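Mannan endo-1,6-alpha-mannosidase (Chaetomium thermophilum, PDB 6RY0) probably acts on alpha-1,6-linked mannan chains, as a family 76 glycoside hydrolase or transglycosidase involved in placing GPI-anchored glycoproteins in the fungal cell wall. Local coordinates at residues Tyr191-Thr196 / Val242-His247; Ala258-Asn263 / Ala318-Phe323; Asp88-Thr93 / Asn143-Pro148; Met138-Asn143 / Pro153-Leu158. One frame throughout, in Å; residues are numbered along the deposited sequence.

Interaction 1: Tyr191-Thr196 / Val242-His247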
loop_
_atom_site.group_PDB
_atom_site.type_symbol
_atom_site.label_atom_id
_atom_site.label_comp_id
_atom_site.label_asym_id
_atom_site.label_seq_id
_atom_site.Cartn_x
_atom_site.Cartn_y
_atom_site.Cartn_z
ATOM N N TYR A 191 -15.601 -5.944 -12.845
ATOM C CA TYR A 191 -14.694 -6.542 -13.819
ATOM C C TYR A 191 -14.568 -5.670 -15.069
ATOM O O TYR A 191 -13.561 -5.722 -15.755
ATOM C CB TYR A 191 -15.182 -7.928 -14.198
ATOM C CG TYR A 191 -14.244 -8.738 -15.078
ATOM C CD1 TYR A 191 -13.071 -9.307 -14.568
ATOM C CD2 TYR A 191 -14.561 -8.979 -16.398
ATOM C CE1 TYR A 191 -12.247 -10.091 -15.371
ATOM C CE2 TYR A 191 -13.752 -9.752 -17.199
ATOM C CZ TYR A 191 -12.598 -10.309 -16.686
ATOM O OH TYR A 191 -11.801 -11.088 -17.514
ATOM N N ASN A 192 -15.587 -4.858 -15.351
ATOM C CA ASN A 192 -15.568 -3.947 -16.485
ATOM C C ASN A 192 -14.838 -2.624 -16.233
ATOM O O ASN A 192 -14.758 -1.805 -17.136
ATOM C CB ASN A 192 -17.004 -3.648 -16.933
ATOM C CG ASN A 192 -17.813 -2.866 -15.893
ATOM O OD1 ASN A 192 -17.585 -2.942 -14.703
ATOM N ND2 ASN A 192 -18.787 -2.114 -16.362
ATOM N N TYR A 193 -14.299 -2.428 -15.033
ATOM C CA TYR A 193 -13.604 -1.198 -14.681
ATOM C C TYR A 193 -12.102 -1.465 -14.693
ATOM O O TYR A 193 -11.602 -2.277 -13.915
ATOM C CB TYR A 193 -14.054 -0.744 -13.297
ATOM C CG TYR A 193 -13.653 0.649 -12.858
ATOM C CD1 TYR A 193 -13.894 1.756 -13.659
ATOM C CD2 TYR A 193 -13.123 0.886 -11.586
ATOM C CE1 TYR A 193 -13.575 3.043 -13.223
ATOM C CE2 TYR A 193 -12.813 2.171 -11.155
ATOM C CZ TYR A 193 -13.055 3.247 -11.972
ATOM O OH TYR A 193 -12.772 4.542 -11.586
ATOM N N LYS A 194 -11.383 -0.806 -15.589
ATOM C CA LYS A 194 -9.922 -0.878 -15.589
ATOM C C LYS A 194 -9.438 0.346 -14.832
ATOM O O LYS A 194 -9.573 1.472 -15.298
ATOM C CB LYS A 194 -9.359 -0.935 -17.002
ATOM C CG LYS A 194 -9.594 -2.281 -17.689
ATOM C CD LYS A 194 -8.872 -2.492 -18.988
ATOM C CE LYS A 194 -8.910 -3.957 -19.347
ATOM N NZ LYS A 194 -8.093 -4.283 -20.562
ATOM N N ASN A 195 -8.940 0.123 -13.628
ATOM C CA ASN A 195 -8.656 1.216 -12.757
ATOM C C ASN A 195 -7.180 1.380 -12.475
ATOM O O ASN A 195 -6.355 0.492 -12.678
ATOM C CB ASN A 195 -9.476 1.162 -11.495
ATOM C CG ASN A 195 -9.260 -0.048 -10.669
ATOM O OD1 ASN A 195 -8.516 -0.976 -11.010
ATOM N ND2 ASN A 195 -9.918 -0.062 -9.529
ATOM N N THR A 196 -6.843 2.579 -12.023
ATOM C CA THR A 196 -5.466 2.879 -11.727
ATOM C C THR A 196 -4.897 1.965 -10.677
ATOM O O THR A 196 -3.786 1.461 -10.861
ATOM C CB THR A 196 -5.320 4.344 -11.344
ATOM O OG1 THR A 196 -5.780 5.088 -12.463
ATOM C CG2 THR A 196 -3.889 4.674 -10.997
ATOM N N VAL A 242 -3.388 12.000 -11.152
ATOM C CA VAL A 242 -3.607 10.578 -11.365
ATOM C C VAL A 242 -5.044 10.232 -11.006
ATOM O O VAL A 242 -5.462 10.290 -9.832
ATOM C CB VAL A 242 -2.596 9.724 -10.586
ATOM C CG1 VAL A 242 -2.864 8.235 -10.838
ATOM C CG2 VAL A 242 -1.166 10.086 -10.986
ATOM N N TYR A 243 -5.826 9.958 -12.038
ATOM C CA TYR A 243 -7.246 9.714 -11.938
ATOM C C TYR A 243 -7.530 8.248 -11.567
ATOM O O TYR A 243 -6.625 7.447 -11.400
ATOM C CB TYR A 243 -7.895 10.090 -13.281
ATOM C CG TYR A 243 -7.590 11.522 -13.692
ATOM C CD1 TYR A 243 -7.809 12.572 -12.823
ATOM C CD2 TYR A 243 -7.064 11.790 -14.939
ATOM C CE1 TYR A 243 -7.527 13.870 -13.197
ATOM C CE2 TYR A 243 -6.769 13.078 -15.325
ATOM C CZ TYR A 243 -7.001 14.135 -14.436
ATOM O OH TYR A 243 -6.730 15.448 -14.768
ATOM N N ASP A 244 -8.800 7.938 -11.408
ATOM C CA ASP A 244 -9.178 6.677 -10.786
ATOM C C ASP A 244 -9.339 5.504 -11.751
ATOM O O ASP A 244 -8.996 4.386 -11.391
ATOM C CB ASP A 244 -10.463 6.844 -9.965
ATOM C CG ASP A 244 -10.663 5.684 -9.019
ATOM O OD1 ASP A 244 -9.860 5.625 -8.047
ATOM O OD2 ASP A 244 -11.539 4.814 -9.245
ATOM N N GLY A 245 -9.868 5.714 -12.938
ATOM C CA GLY A 245 -10.104 4.604 -13.858
ATOM C C GLY A 245 -11.126 4.939 -14.928
ATOM O O GLY A 245 -11.535 6.095 -15.032
ATOM N N GLY A 246 -11.486 3.920 -15.701
ATOM C CA GLY A 246 -12.458 4.050 -16.766
ATOM C C GLY A 246 -12.998 2.664 -17.089
ATOM O O GLY A 246 -12.447 1.655 -16.633
ATOM N N HIS A 247 -14.080 2.583 -17.855
ATOM C CA HIS A 247 -14.744 1.317 -18.130
ATOM C C HIS A 247 -14.503 0.819 -19.543
ATOM O O HIS A 247 -14.497 1.594 -20.525
ATOM C CB HIS A 247 -16.248 1.441 -17.913
ATOM C CG HIS A 247 -16.621 1.703 -16.492
ATOM N ND1 HIS A 247 -16.765 2.976 -15.990
ATOM C CD2 HIS A 247 -16.876 0.860 -15.464
ATOM C CE1 HIS A 247 -17.097 2.907 -14.711
ATOM N NE2 HIS A 247 -17.164 1.632 -14.364
HETATM O O HOH W 1 -17.817 -0.980 -12.227
HETATM O O HOH W 2 -10.693 2.378 -8.228
#

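Interaction 2: Ala258-Asn263 / Ala318-Phe323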
loop_
_atom_site.group_PDB
_atom_site.type_symbol
_atom_site.label_atom_id
_atom_site.label_comp_id
_atom_site.label_asym_id
_atom_site.label_seq_id
_atom_site.Cartn_x
_atom_site.Cartn_y
_atom_site.Cartn_z
ATOM N N ALA A 258 -11.739 11.390 -10.030
ATOM C CA ALA A 258 -11.408 11.429 -8.607
ATOM C C ALA A 258 -9.927 11.118 -8.435
ATOM O O ALA A 258 -9.407 10.167 -9.006
ATOM C CB ALA A 258 -12.232 10.417 -7.819
ATOM N N GLN A 259 -9.281 11.914 -7.605
ATOM C CA GLN A 259 -7.846 11.841 -7.309
ATOM C C GLN A 259 -7.629 11.345 -5.888
ATOM O O GLN A 259 -7.655 12.128 -4.937
ATOM C CB GLN A 259 -7.189 13.190 -7.505
ATOM C CG GLN A 259 -7.146 13.649 -8.963
ATOM C CD GLN A 259 -6.535 15.032 -9.076
ATOM O OE1 GLN A 259 -5.334 15.214 -8.733
ATOM N NE2 GLN A 259 -7.277 15.969 -9.534
ATOM N N PHE A 260 -7.419 10.035 -5.743
ATOM C CA PHE A 260 -7.126 9.450 -4.451
ATOM C C PHE A 260 -5.621 9.455 -4.231
ATOM O O PHE A 260 -4.837 9.106 -5.138
ATOM C CB PHE A 260 -7.695 8.038 -4.340
ATOM C CG PHE A 260 -9.195 8.016 -4.334
ATOM C CD1 PHE A 260 -9.878 8.363 -3.188
ATOM C CD2 PHE A 260 -9.917 7.709 -5.463
ATOM C CE1 PHE A 260 -11.247 8.393 -3.173
ATOM C CE2 PHE A 260 -11.304 7.741 -5.453
ATOM C CZ PHE A 260 -11.954 8.084 -4.316
ATOM N N SER A 261 -5.211 9.814 -3.018
ATOM C CA SER A 261 -3.804 10.046 -2.745
ATOM C C SER A 261 -2.946 8.826 -3.044
ATOM O O SER A 261 -1.832 8.950 -3.573
ATOM C CB SER A 261 -3.648 10.458 -1.289
ATOM O OG SER A 261 -3.981 9.420 -0.394
ATOM N N TYR A 262 -3.452 7.647 -2.713
ATOM C CA TYR A 262 -2.629 6.441 -2.838
ATOM C C TYR A 262 -2.340 6.083 -4.283
ATOM O O TYR A 262 -1.383 5.363 -4.527
ATOM C CB TYR A 262 -3.225 5.252 -2.058
ATOM C CG TYR A 262 -4.408 4.499 -2.661
ATOM C CD1 TYR A 262 -5.384 5.121 -3.447
ATOM C CD2 TYR A 262 -4.551 3.148 -2.416
ATOM C CE1 TYR A 262 -6.465 4.426 -3.963
ATOM C CE2 TYR A 262 -5.652 2.459 -2.927
ATOM C CZ TYR A 262 -6.595 3.093 -3.721
ATOM O OH TYR A 262 -7.666 2.421 -4.259
ATOM N N ASN A 263 -3.156 6.515 -5.227
ATOM C CA ASN A 263 -2.885 6.219 -6.630
ATOM C C ASN A 263 -1.657 6.952 -7.122
ATOM O O ASN A 263 -0.699 6.346 -7.628
ATOM C CB ASN A 263 -4.106 6.542 -7.514
ATOM C CG ASN A 263 -5.089 5.416 -7.587
ATOM O OD1 ASN A 263 -4.702 4.246 -7.525
ATOM N ND2 ASN A 263 -6.363 5.739 -7.784
ATOM N N ALA A 318 -14.097 3.285 4.708
ATOM C CA ALA A 318 -13.057 2.614 5.475
ATOM C C ALA A 318 -11.761 2.529 4.670
ATOM O O ALA A 318 -10.674 2.762 5.199
ATOM C CB ALA A 318 -13.510 1.234 5.894
ATOM N N ASP A 319 -11.861 2.173 3.395
ATOM C CA ASP A 319 -10.661 2.043 2.600
ATOM C C ASP A 319 -9.909 3.402 2.538
ATOM O O ASP A 319 -8.693 3.487 2.701
ATOM C CB ASP A 319 -10.972 1.622 1.158
ATOM C CG ASP A 319 -11.458 0.200 1.003
ATOM O OD1 ASP A 319 -11.531 -0.606 1.953
ATOM O OD2 ASP A 319 -11.671 -0.127 -0.172
ATOM N N MET A 320 -10.653 4.472 2.275
ATOM C CA MET A 320 -10.055 5.789 2.073
ATOM C C MET A 320 -9.329 6.331 3.306
ATOM O O MET A 320 -8.372 7.093 3.179
ATOM C CB MET A 320 -11.128 6.800 1.631
ATOM C CG MET A 320 -11.746 6.457 0.293
ATOM S SD MET A 320 -13.193 7.496 -0.026
ATOM C CE MET A 320 -13.925 6.558 -1.369
ATOM N N LEU A 321 -9.759 5.909 4.492
ATOM C CA LEU A 321 -9.131 6.346 5.737
ATOM C C LEU A 321 -7.701 5.854 5.893
ATOM O O LEU A 321 -6.947 6.378 6.714
ATOM C CB LEU A 321 -10.014 5.913 6.907
ATOM C CG LEU A 321 -11.430 6.497 6.919
ATOM C CD1 LEU A 321 -12.299 5.749 7.889
ATOM C CD2 LEU A 321 -11.427 7.985 7.219
ATOM N N THR A 322 -7.329 4.840 5.109
ATOM C CA THR A 322 -5.986 4.268 5.172
ATOM C C THR A 322 -5.001 4.935 4.216
ATOM O O THR A 322 -3.795 4.734 4.336
ATOM C CB THR A 322 -5.985 2.775 4.853
ATOM O OG1 THR A 322 -6.224 2.560 3.459
ATOM C CG2 THR A 322 -6.994 2.022 5.678
ATOM N N PHE A 323 -5.487 5.696 3.240
ATOM C CA PHE A 323 -4.598 6.053 2.121
ATOM C C PHE A 323 -3.453 6.939 2.558
ATOM O O PHE A 323 -2.316 6.770 2.107
ATOM C CB PHE A 323 -5.362 6.700 0.968
ATOM C CG PHE A 323 -6.401 5.849 0.286
ATOM C CD1 PHE A 323 -6.469 4.452 0.442
ATOM C CD2 PHE A 323 -7.326 6.451 -0.564
ATOM C CE1 PHE A 323 -7.437 3.707 -0.213
ATOM C CE2 PHE A 323 -8.273 5.702 -1.223
ATOM C CZ PHE A 323 -8.338 4.337 -1.044
#

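Interaction 3: Asp88-Thr93 / Asn143-Pro148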
loop_
_atom_site.group_PDB
_atom_site.type_symbol
_atom_site.label_atom_id
_atom_site.label_comp_id
_atom_site.label_asym_id
_atom_site.label_seq_id
_atom_site.Cartn_x
_atom_site.Cartn_y
_atom_site.Cartn_z
ATOM N N ASP A 88 6.984 -2.446 8.196
ATOM C CA ASP A 88 7.664 -1.146 8.183
ATOM C C ASP A 88 7.957 -0.649 9.602
ATOM O O ASP A 88 9.040 -0.128 9.857
ATOM C CB ASP A 88 6.887 -0.088 7.395
ATOM C CG ASP A 88 7.414 0.137 6.001
ATOM O OD1 ASP A 88 8.582 -0.203 5.705
ATOM O OD2 ASP A 88 6.618 0.710 5.201
ATOM N N TYR A 89 6.999 -0.790 10.511
ATOM C CA TYR A 89 7.197 -0.350 11.900
ATOM C C TYR A 89 8.459 -0.961 12.490
ATOM O O TYR A 89 9.291 -0.247 13.073
ATOM C CB TYR A 89 5.970 -0.688 12.739
ATOM C CG TYR A 89 6.188 -0.486 14.224
ATOM C CD1 TYR A 89 6.202 0.767 14.779
ATOM C CD2 TYR A 89 6.413 -1.574 15.062
ATOM C CE1 TYR A 89 6.462 0.947 16.151
ATOM C CE2 TYR A 89 6.681 -1.407 16.411
ATOM C CZ TYR A 89 6.728 -0.136 16.938
ATOM O OH TYR A 89 7.027 0.108 18.252
ATOM N N TRP A 90 8.620 -2.275 12.366
ATOM C CA TRP A 90 9.809 -2.920 12.895
ATOM C C TRP A 90 11.068 -2.416 12.194
ATOM O O TRP A 90 12.092 -2.179 12.834
ATOM C CB TRP A 90 9.666 -4.439 12.787
ATOM C CG TRP A 90 10.969 -5.150 12.941
ATOM C CD1 TRP A 90 11.678 -5.403 14.087
ATOM C CD2 TRP A 90 11.755 -5.669 11.867
ATOM N NE1 TRP A 90 12.840 -6.065 13.780
ATOM C CE2 TRP A 90 12.915 -6.231 12.418
ATOM C CE3 TRP A 90 11.585 -5.680 10.481
ATOM C CZ2 TRP A 90 13.917 -6.825 11.616
ATOM C CZ3 TRP A 90 12.561 -6.247 9.697
ATOM C CH2 TRP A 90 13.696 -6.828 10.253
ATOM N N HIS A 91 11.016 -2.288 10.872
ATOM C CA HIS A 91 12.148 -1.795 10.103
ATOM C C HIS A 91 12.600 -0.407 10.558
ATOM O O HIS A 91 13.781 -0.098 10.550
ATOM C CB HIS A 91 11.738 -1.811 8.633
ATOM C CG HIS A 91 12.674 -1.171 7.673
ATOM N ND1 HIS A 91 13.909 -1.679 7.377
ATOM C CD2 HIS A 91 12.503 -0.105 6.857
ATOM C CE1 HIS A 91 14.471 -0.942 6.427
ATOM N NE2 HIS A 91 13.636 0.029 6.091
ATOM N N LEU A 92 11.633 0.457 10.855
ATOM C CA LEU A 92 11.876 1.858 11.170
ATOM C C LEU A 92 12.287 2.065 12.623
ATOM O O LEU A 92 13.017 2.988 12.944
ATOM C CB LEU A 92 10.609 2.663 10.866
ATOM C CG LEU A 92 10.372 2.845 9.362
ATOM C CD1 LEU A 92 8.917 3.134 9.067
ATOM C CD2 LEU A 92 11.253 3.907 8.782
ATOM N N THR A 93 11.768 1.232 13.533
ATOM C CA THR A 93 11.959 1.432 14.964
ATOM C C THR A 93 12.886 0.430 15.638
ATOM O O THR A 93 13.409 0.714 16.695
ATOM C CB THR A 93 10.614 1.386 15.720
ATOM O OG1 THR A 93 10.120 0.049 15.728
ATOM C CG2 THR A 93 9.611 2.390 15.214
ATOM N N ASN A 143 12.845 -5.450 3.637
ATOM C CA ASN A 143 13.173 -5.023 4.998
ATOM C C ASN A 143 13.890 -6.119 5.791
ATOM O O ASN A 143 14.187 -5.944 6.957
ATOM C CB ASN A 143 11.908 -4.560 5.722
ATOM C CG ASN A 143 11.422 -3.213 5.252
ATOM O OD1 ASN A 143 12.023 -2.604 4.383
ATOM N ND2 ASN A 143 10.294 -2.742 5.815
ATOM N N LYS A 144 14.156 -7.259 5.168
ATOM C CA LYS A 144 14.796 -8.393 5.844
ATOM C C LYS A 144 13.972 -8.845 7.048
ATOM O O LYS A 144 14.499 -9.259 8.067
ATOM C CB LYS A 144 16.257 -8.090 6.190
ATOM C CG LYS A 144 17.082 -7.783 4.979
ATOM C CD LYS A 144 18.535 -7.459 5.287
ATOM C CE LYS A 144 19.292 -8.587 5.871
ATOM N NZ LYS A 144 20.704 -8.159 5.966
ATOM N N PHE A 145 12.650 -8.758 6.907
ATOM C CA PHE A 145 11.746 -9.272 7.943
ATOM C C PHE A 145 12.049 -10.761 8.126
ATOM O O PHE A 145 12.274 -11.476 7.146
ATOM C CB PHE A 145 10.307 -9.025 7.487
ATOM C CG PHE A 145 9.254 -9.227 8.530
ATOM C CD1 PHE A 145 9.164 -8.384 9.612
ATOM C CD2 PHE A 145 8.299 -10.189 8.380
ATOM C CE1 PHE A 145 8.178 -8.535 10.552
ATOM C CE2 PHE A 145 7.306 -10.342 9.299
ATOM C CZ PHE A 145 7.257 -9.522 10.400
ATOM N N PRO A 146 12.045 -11.267 9.362
ATOM C CA PRO A 146 12.418 -12.672 9.536
ATOM C C PRO A 146 11.662 -13.617 8.630
ATOM O O PRO A 146 10.462 -13.473 8.383
ATOM C CB PRO A 146 12.103 -12.930 11.016
ATOM C CG PRO A 146 12.340 -11.576 11.657
ATOM C CD PRO A 146 11.826 -10.580 10.650
ATOM N N ASN A 147 12.367 -14.610 8.128
ATOM C CA ASN A 147 11.788 -15.550 7.192
ATOM C C ASN A 147 10.820 -16.491 7.862
ATOM O O ASN A 147 11.076 -16.961 8.967
ATOM C CB ASN A 147 12.882 -16.387 6.543
ATOM C CG ASN A 147 13.782 -15.599 5.625
ATOM O OD1 ASN A 147 13.383 -14.593 5.020
ATOM N ND2 ASN A 147 15.009 -16.065 5.474
ATOM N N PRO A 148 9.756 -16.874 7.160
ATOM C CA PRO A 148 8.905 -17.988 7.600
ATOM C C PRO A 148 9.687 -19.268 7.709
ATOM O O PRO A 148 10.771 -19.375 7.131
ATOM C CB PRO A 148 7.862 -18.115 6.465
ATOM C CG PRO A 148 7.831 -16.729 5.839
ATOM C CD PRO A 148 9.279 -16.314 5.884
HETATM O O HOH W 3 14.991 -3.858 8.508
#

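Interaction 4: Met138-Asn143 / Pro153-Leu158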
loop_
_atom_site.group_PDB
_atom_site.type_symbol
_atom_site.label_atom_id
_atom_site.label_comp_id
_atom_site.label_asym_id
_atom_site.label_seq_id
_atom_site.Cartn_x
_atom_site.Cartn_y
_atom_site.Cartn_z
ATOM N N MET A 138 6.572 -8.261 -0.518
ATOM C CA MET A 138 7.734 -7.605 -1.119
ATOM C C MET A 138 8.470 -6.763 -0.085
ATOM O O MET A 138 9.695 -6.788 0.007
ATOM C CB MET A 138 7.281 -6.750 -2.298
ATOM C CG MET A 138 8.383 -6.178 -3.147
ATOM S SD MET A 138 9.309 -7.381 -4.094
ATOM C CE MET A 138 10.897 -7.397 -3.263
ATOM N N LEU A 139 7.702 -6.023 0.718
ATOM C CA LEU A 139 8.262 -5.163 1.769
ATOM C C LEU A 139 8.992 -6.021 2.810
ATOM O O LEU A 139 10.054 -5.639 3.289
ATOM C CB LEU A 139 7.122 -4.375 2.437
ATOM C CG LEU A 139 7.597 -3.339 3.438
ATOM C CD1 LEU A 139 8.412 -2.220 2.771
ATOM C CD2 LEU A 139 6.393 -2.748 4.154
ATOM N N ALA A 140 8.430 -7.175 3.164
ATOM C CA ALA A 140 9.103 -8.066 4.098
ATOM C C ALA A 140 10.456 -8.507 3.553
ATOM O O ALA A 140 11.442 -8.532 4.276
ATOM C CB ALA A 140 8.188 -9.241 4.422
ATOM N N ALA A 141 10.535 -8.826 2.257
ATOM C CA ALA A 141 11.834 -9.180 1.654
ATOM C C ALA A 141 12.789 -7.972 1.677
ATOM O O ALA A 141 13.958 -8.089 2.050
ATOM C CB ALA A 141 11.652 -9.716 0.237
ATOM N N GLU A 142 12.293 -6.802 1.276
ATOM C CA GLU A 142 13.122 -5.594 1.258
ATOM C C GLU A 142 13.639 -5.201 2.618
ATOM O O GLU A 142 14.733 -4.634 2.743
ATOM C CB GLU A 142 12.291 -4.421 0.694
ATOM C CG GLU A 142 11.997 -4.535 -0.790
ATOM C CD GLU A 142 10.855 -3.654 -1.254
ATOM O OE1 GLU A 142 10.124 -3.098 -0.401
ATOM O OE2 GLU A 142 10.655 -3.545 -2.500
ATOM N N ASN A 143 12.845 -5.450 3.637
ATOM C CA ASN A 143 13.173 -5.023 4.998
ATOM C C ASN A 143 13.890 -6.119 5.791
ATOM O O ASN A 143 14.187 -5.944 6.957
ATOM C CB ASN A 143 11.908 -4.560 5.722
ATOM C CG ASN A 143 11.422 -3.213 5.252
ATOM O OD1 ASN A 143 12.023 -2.604 4.383
ATOM N ND2 ASN A 143 10.294 -2.742 5.815
ATOM N N PRO A 153 5.805 -20.720 2.629
ATOM C CA PRO A 153 6.139 -19.799 1.548
ATOM C C PRO A 153 7.006 -18.659 2.065
ATOM O O PRO A 153 6.759 -18.119 3.127
ATOM C CB PRO A 153 4.774 -19.309 1.088
ATOM C CG PRO A 153 3.812 -20.293 1.529
ATOM C CD PRO A 153 4.356 -20.846 2.799
ATOM N N GLN A 154 7.986 -18.277 1.275
ATOM C CA GLN A 154 8.925 -17.240 1.618
ATOM C C GLN A 154 8.487 -15.895 1.040
ATOM O O GLN A 154 7.736 -15.837 0.056
ATOM C CB GLN A 154 10.320 -17.652 1.115
ATOM C CG GLN A 154 10.836 -18.942 1.761
ATOM C CD GLN A 154 11.024 -18.796 3.249
ATOM O OE1 GLN A 154 11.684 -17.864 3.712
ATOM N NE2 GLN A 154 10.432 -19.684 4.009
ATOM N N TRP A 155 8.943 -14.787 1.639
ATOM C CA TRP A 155 8.422 -13.486 1.270
ATOM C C TRP A 155 8.617 -13.141 -0.211
ATOM O O TRP A 155 7.683 -12.728 -0.895
ATOM C CB TRP A 155 9.002 -12.368 2.148
ATOM C CG TRP A 155 8.867 -12.594 3.612
ATOM C CD1 TRP A 155 9.879 -12.444 4.516
ATOM C CD2 TRP A 155 7.678 -12.913 4.365
ATOM N NE1 TRP A 155 9.404 -12.655 5.783
ATOM C CE2 TRP A 155 8.061 -12.948 5.724
ATOM C CE3 TRP A 155 6.349 -13.185 4.042
ATOM C CZ2 TRP A 155 7.164 -13.277 6.727
ATOM C CZ3 TRP A 155 5.458 -13.517 5.041
ATOM C CH2 TRP A 155 5.865 -13.555 6.364
ATOM N N LEU A 156 9.841 -13.291 -0.719
ATOM C CA LEU A 156 10.089 -12.976 -2.105
ATOM C C LEU A 156 9.212 -13.863 -3.008
ATOM O O LEU A 156 8.611 -13.383 -3.969
ATOM C CB LEU A 156 11.565 -13.143 -2.461
ATOM C CG LEU A 156 11.923 -12.957 -3.948
ATOM C CD1 LEU A 156 11.634 -11.564 -4.428
ATOM C CD2 LEU A 156 13.378 -13.303 -4.183
ATOM N N ALA A 157 9.142 -15.155 -2.693
ATOM C CA ALA A 157 8.337 -16.086 -3.468
ATOM C C ALA A 157 6.861 -15.685 -3.502
ATOM O O ALA A 157 6.187 -15.882 -4.516
ATOM C CB ALA A 157 8.479 -17.488 -2.931
ATOM N N LEU A 158 6.345 -15.175 -2.393
ATOM C CA LEU A 158 4.957 -14.723 -2.360
ATOM C C LEU A 158 4.752 -13.514 -3.253
ATOM O O LEU A 158 3.760 -13.434 -3.999
ATOM C CB LEU A 158 4.535 -14.420 -0.917
ATOM C CG LEU A 158 4.303 -15.662 -0.045
ATOM C CD1 LEU A 158 4.303 -15.282 1.409
ATOM C CD2 LEU A 158 3.009 -16.376 -0.446
#

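Interaction 1: Tyr191-Thr196 / Val242-His247
Tyr193 swings its ring away from its own backbone N (chi1 -169°) and Asp244 turns its carboxylate the same way (-164°), so that the two meet at the ring edge: Tyr193 OH donates to Asp244 OD2 over 2.7 Å, on that oxygen's anti lone pair. Asn256 also bonds the phenol oxygen, and a water links Asp244 OD2 to Asn195 ND2. Tyr193 CD1 lies over a face of the His247 imidazole, 3.3 Å from His247 NE2, with the two planes inclined at 37°; His247 ND1 bonds Asp254. Gly245 passes close beside the phenol, and its backbone angles and closeness to Tyr193 leave no room for a CB. Backbone bonds pair Lys194 N with Gly246 O (2.9 Å) and Gly246 N with Lys194 O. Thr196 grips the chain twice, N to Asp244 O and OG1 reaching Tyr243 O (2.7 Å) from above its carbonyl plane. This is a two-stranded antiparallel ribbon between helices of the family's (alpha/alpha)6-barrel, with Asn195 as N-cap of helix 196-213.

Interaction 2: Ala258-Asn263 / Ala318-Phe323
The Phe323 ring is sandwiched, with Tyr262 on one face, the backbone CA of Met320 over the other, and Phe260 CD1 at its edge. Together Phe260, Tyr262 and Phe323 form an aromatic cluster where the start of helix 261-278 meets the start of helix 323-337. Tyr262 and Phe323 make a face-to-face stack: their planes are only 8° apart and their centroids 3.6 Å, so the six-membered rings overlap closely, Tyr262 CZ lying 3.4 Å from Phe323 CZ. CG of Tyr262 sits between its backbone N and carbonyl carbon (chi1 78°), which lays the phenol flat against its neighbour. Phe260, the N-cap residue of helix 261-278, is turned nearly perpendicular to Phe323, with its CD1 3.7 Å from Phe323 CE2. The outer rim of Phe260 belongs to Met320, whose extended side chain brings CE to 3.7 Å from Phe260 CE1 and sets SD obliquely beside the ring, a Met-aromatic contact. Beyond these segments, Trp330 of helix 323-337 and Ile197 of helix 196-213 touch Tyr262, while Asp244 packs on Phe260. The turn bearing Met320 and Phe323 is held by Asp319 O, which accepts from both N and OG1 of Thr322. At the base of the stack, Ser261 OG lies 3.3 Å from Phe323 CB and is hydrogen-bonded to Glu306.

Interaction 3: Asp88-Thr93 / Asn143-Pro148
A direct hydrogen bond to Asp88 and a water bridge to His91 hold Asn143 to helix 76-93. In one of two Asp88 conformers, Asn143 ND2 donates to Asp88 OD1 (3.1 Å), which lies in the amide plane; the donor comes on the anti side, tilted out of the carboxylate plane. Asp88 OD2 forms a salt bridge with Arg329. A water bridges His91 ND1 and Asn143 O, 2.7 Å from each. Stacking fixes the same amide: His91, its CG on the far side from its backbone N (chi1 172°), lays its ring flat against Asn143, planes 12° apart, Asn143 OD1 over the ring centre and Asn143 CG 3.4 Å from His91 CG. A serine in place of His91 would probably leave the Asn143 amide without its flat neighbour and the bridging water without its ND1 partner. Aromatic packing continues at Trp90, toward whose face Phe145 turns its edge in an offset edge-to-face pair, Phe145 CD1 3.7 Å from Trp90 CE3. Pro146 CD rests over a Trp90 face, and Asn143 O lies at the indole edge, 3.2 Å from Trp90 CZ3. Lys144, with positive phi, closes helix 127-142 in a Schellman motif, and the exit loop packs on the last turns of helix 76-93.

Interaction 4: Met138-Asn143 / Pro153-Leu158
Ala140 points its methyl straight at the flat of Trp155: Ala140 CB stands 3.5 Å from the centroid of the five-membered ring and only 11° off the normal, a CH-pi contact. Trp155 CG lies beside its backbone N (chi1 -53°), which lays the indole over Ala140; Trp155 CB is 4.2 Å from Ala141 CB. The N-H of the same five-membered ring is taken up by Pro146 O in the linking loop, while Met103 and Met106 of helix 99-108 also touch the Trp155 side chain. A leucine replacing Trp155 would probably leave the carbonyl of Pro146 without this donor and the Ala140 methyl without a flat surface to sit on. Ala141 CB also faces Leu156, 4.4 Å from its CB, and Met138 curls round so that CE comes to 4.4 Å from Leu156 CD1. The small alanines let the backbones come close, the CA atoms of Ala141 and Trp155 being 5.5 Å apart. This is apolar packing of consecutive helices, 127-142 and 155-167, in a helix-loop-helix hairpin of the (alpha/alpha)6-barrel fold.

From the N terminus, interaction 3 first ties the end of helix 76-93 to the loop after helix 127-142, closing some fifty residues that include helix 99-108. Interaction 4 crosses it and closes the short connection between helices 127-142 and 155-167; Asn143 belongs to both ranges, though it touches only in interaction 3, and Phe145 N lies 2.9 Å from Ala140 O, a probable hydrogen bond. Interaction 1 follows in series, closing a mostly helical excursion between strands 193-195 and 245-247. Interaction 2 then closes a loop of 54 residues, including helix 281-298, joining the starts of helices 261-278 and 323-337. Interactions 1 and 2 touch, Asp244 OD1 being 3.3 Å from Phe260 CD2; interactions 2 and 3 lie across the chain's centre.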